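Local coordinates for protein anthranilate synthase component I (Streptococcus pneumoniae serotype 4, PDB 5KCK) that serves as component one of a synthase, an alpha+beta protein built of antiparallel sheets packed with helices, at residues E385-Y390 with Y420-A425. Numbering follows the deposited sequence.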
ATOM      1  N   GLU A 385      23.444 -25.131  22.697  1.00 31.42           N
ATOM      2  CA  GLU A 385      22.855 -23.944  23.294  1.00 37.22           C
ATOM      3  C   GLU A 385      21.345 -24.094  23.301  1.00 31.86           C
ATOM      4  O   GLU A 385      20.758 -24.525  22.307  1.00 36.35           O
ATOM      5  CB  GLU A 385      23.219 -22.668  22.519  1.00 38.46           C
ATOM      6  CG  GLU A 385      24.698 -22.339  22.453  1.00 57.21           C
ATOM      7  CD  GLU A 385      24.973 -21.154  21.537  1.00 61.77           C
ATOM      8  OE1 GLU A 385      24.992 -21.345  20.299  1.00 59.39           O
ATOM      9  OE2 GLU A 385      25.147 -20.031  22.055  1.00 58.18           O
ATOM     10  N   LYS A 386      20.724 -23.726  24.419  1.00 31.41           N
ATOM     11  CA  LYS A 386      19.271 -23.650  24.481  1.00 28.57           C
ATOM     12  C   LYS A 386      18.754 -22.730  23.380  1.00 30.62           C
ATOM     13  O   LYS A 386      19.306 -21.654  23.138  1.00 28.95           O
ATOM     14  CB  LYS A 386      18.842 -23.132  25.854  1.00 27.47           C
ATOM     15  CG  LYS A 386      17.355 -22.968  26.047  1.00 26.34           C
ATOM     16  CD  LYS A 386      17.075 -22.555  27.480  1.00 30.15           C
ATOM     17  CE  LYS A 386      15.591 -22.348  27.715  1.00 28.49           C
ATOM     18  NZ  LYS A 386      15.373 -21.630  29.004  1.00 36.28           N
ATOM     19  N   ARG A 387      17.697 -23.171  22.696  1.00 24.88           N
ATOM     20  CA  ARG A 387      17.183 -22.402  21.564  1.00 28.47           C
ATOM     21  C   ARG A 387      16.558 -21.090  22.014  1.00 28.11           C
ATOM     22  O   ARG A 387      16.795 -20.045  21.396  1.00 28.68           O
ATOM     23  CB  ARG A 387      16.177 -23.239  20.769  1.00 23.15           C
ATOM     24  CG  ARG A 387      16.873 -24.241  19.870  1.00 24.03           C
ATOM     25  CD  ARG A 387      15.915 -25.087  19.074  1.00 23.74           C
ATOM     26  NE  ARG A 387      16.642 -25.775  18.013  1.00 26.95           N
ATOM     27  CZ  ARG A 387      16.060 -26.337  16.965  1.00 29.99           C
ATOM     28  NH1 ARG A 387      14.738 -26.294  16.848  1.00 23.63           N
ATOM     29  NH2 ARG A 387      16.795 -26.936  16.037  1.00 25.65           N
ATOM     30  N   GLY A 388      15.762 -21.117  23.080  1.00 22.65           N
ATOM     31  CA  GLY A 388      15.180 -19.875  23.575  1.00 23.94           C
ATOM     32  C   GLY A 388      14.083 -19.374  22.658  1.00 23.69           C
ATOM     33  O   GLY A 388      13.154 -20.111  22.300  1.00 20.42           O
ATOM     34  N   VAL A 389      14.181 -18.095  22.275  1.00 25.84           N
ATOM     35  CA  VAL A 389      13.162 -17.495  21.410  1.00 19.50           C
ATOM     36  C   VAL A 389      13.119 -18.207  20.063  1.00 33.09           C
ATOM     37  O   VAL A 389      12.042 -18.530  19.546  1.00 29.78           O
ATOM     38  CB  VAL A 389      13.417 -15.988  21.231  1.00 23.29           C
ATOM     39  CG1 VAL A 389      12.513 -15.426  20.122  1.00 18.72           C
ATOM     40  CG2 VAL A 389      13.196 -15.241  22.548  1.00 19.70           C
ATOM     41  N   TYR A 390      14.289 -18.452  19.470  1.00 26.25           N
ATOM     42  CA  TYR A 390      14.358 -19.106  18.170  1.00 22.16           C
ATOM     43  C   TYR A 390      13.539 -20.390  18.160  1.00 21.63           C
ATOM     44  O   TYR A 390      13.639 -21.210  19.078  1.00 21.89           O
ATOM     45  CB  TYR A 390      15.812 -19.423  17.807  1.00 23.17           C
ATOM     46  CG  TYR A 390      15.915 -20.372  16.626  1.00 24.30           C
ATOM     47  CD1 TYR A 390      15.685 -19.921  15.339  1.00 23.23           C
ATOM     48  CD2 TYR A 390      16.217 -21.716  16.800  1.00 28.78           C
ATOM     49  CE1 TYR A 390      15.769 -20.765  14.256  1.00 29.04           C
ATOM     50  CE2 TYR A 390      16.300 -22.576  15.709  1.00 28.96           C
ATOM     51  CZ  TYR A 390      16.072 -22.086  14.439  1.00 24.45           C
ATOM     52  OH  TYR A 390      16.139 -22.903  13.332  1.00 34.72           O
ATOM     53  N   TYR A 420      21.746 -11.462  18.419  1.00 24.53           N
ATOM     54  CA  TYR A 420      21.775 -12.895  18.143  1.00 25.00           C
ATOM     55  C   TYR A 420      20.836 -13.230  16.995  1.00 29.09           C
ATOM     56  O   TYR A 420      19.660 -12.850  17.014  1.00 28.39           O
ATOM     57  CB  TYR A 420      21.379 -13.713  19.374  1.00 24.17           C
ATOM     58  CG  TYR A 420      22.175 -13.419  20.629  1.00 25.27           C
ATOM     59  CD1 TYR A 420      21.773 -12.428  21.521  1.00 24.96           C
ATOM     60  CD2 TYR A 420      23.315 -14.154  20.937  1.00 26.14           C
ATOM     61  CE1 TYR A 420      22.495 -12.176  22.676  1.00 31.46           C
ATOM     62  CE2 TYR A 420      24.034 -13.914  22.082  1.00 27.12           C
ATOM     63  CZ  TYR A 420      23.627 -12.927  22.950  1.00 31.95           C
ATOM     64  OH  TYR A 420      24.362 -12.693  24.091  1.00 37.49           O
ATOM     65  N   VAL A 421      21.348 -13.964  16.012  1.00 24.18           N
ATOM     66  CA  VAL A 421      20.508 -14.535  14.967  1.00 28.40           C
ATOM     67  C   VAL A 421      20.787 -16.028  14.889  1.00 30.48           C
ATOM     68  O   VAL A 421      21.846 -16.506  15.301  1.00 33.87           O
ATOM     69  CB  VAL A 421      20.744 -13.865  13.599  1.00 30.72           C
ATOM     70  CG1 VAL A 421      20.290 -12.420  13.647  1.00 24.44           C
ATOM     71  CG2 VAL A 421      22.214 -13.950  13.228  1.00 25.60           C
ATOM     72  N   GLN A 422      19.821 -16.763  14.336  1.00 23.53           N
ATOM     73  CA  GLN A 422      19.883 -18.215  14.338  1.00 25.28           C
ATOM     74  C   GLN A 422      19.060 -18.752  13.173  1.00 29.88           C
ATOM     75  O   GLN A 422      18.011 -18.193  12.845  1.00 32.41           O
ATOM     76  CB  GLN A 422      19.367 -18.775  15.674  1.00 23.35           C
ATOM     77  CG  GLN A 422      19.522 -20.274  15.847  1.00 26.84           C
ATOM     78  CD  GLN A 422      19.545 -20.691  17.312  1.00 31.68           C
ATOM     79  OE1 GLN A 422      19.415 -19.856  18.201  1.00 23.62           O
ATOM     80  NE2 GLN A 422      19.716 -21.985  17.565  1.00 24.78           N
ATOM     81  N   ALA A 423      19.538 -19.833  12.552  1.00 27.88           N
ATOM     82  CA  ALA A 423      18.803 -20.446  11.453  1.00 35.89           C
ATOM     83  C   ALA A 423      19.130 -21.929  11.371  1.00 35.81           C
ATOM     84  O   ALA A 423      20.254 -22.352  11.652  1.00 26.73           O
ATOM     85  CB  ALA A 423      19.108 -19.777  10.115  1.00 25.49           C
ATOM     86  N   GLY A 424      18.131 -22.716  10.967  1.00 27.90           N
ATOM     87  CA  GLY A 424      18.233 -24.156  10.944  1.00 29.47           C
ATOM     88  C   GLY A 424      18.169 -24.719   9.530  1.00 34.54           C
ATOM     89  O   GLY A 424      17.862 -24.028   8.562  1.00 35.40           O
ATOM     90  N   ALA A 425      18.476 -26.005   9.431  1.00 37.71           N
ATOM     91  CA  ALA A 425      18.389 -26.708   8.162  1.00 38.65           C
ATOM     92  C   ALA A 425      17.809 -28.091   8.401  1.00 37.77           C
ATOM     93  O   ALA A 425      18.169 -28.763   9.370  1.00 34.41           O
ATOM     94  CB  ALA A 425      19.752 -26.814   7.479  1.00 31.68           C
TER
HETATM   95  O   HOH W   1      20.320 -23.781  19.585  1.00 28.64           O
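An amide-on-aromatic stack joins the loop between helix 372-382 and strand 393-398 to strand 418-427: the side chain of Q422 lies across one face of the Y390 ring. The side chains run roughly perpendicular to one another, but their flat ends are nearly parallel, with amide and ring planes 8° apart. Q422 CG sits over the ring centre in a CH-pi contact, 3.7 Å from the centroid, and Q422 CD reaches within 3.5 Å of Y390 CD2. Q422 stretches from the strand over the ring because its CG points away from the backbone N (chi1 -174°) and the chain beyond is extended; its amide passes the CG-CD2 side, and OE1 comes to 3.7 Å from Y390 CB. At the far end of the ring, Y390 OH lies 3.4 Å from G424 CA, a close approach over a residue without a side chain; Y390 OH is also 3.1 Å from G424 N, but the geometry is wrong for a hydrogen bond. R387 turns a guanidinium face to Y390 CE2, while its NE lies in the ring plane at the edge; its NH1 bonds V367 O and its NH2 forms a salt bridge with E383. No direct hydrogen bond links the segments. Instead, one water accepts from Q422 NE2 at 2.8 Å and donates to E385 O at 2.9 Å. NE2 is also bonded to S215 OG, and OE1 to R217 NH2, which reaches K386 O as well. Partners at both ends of the buried amide thus fix its rotation and hold it flat on the ring.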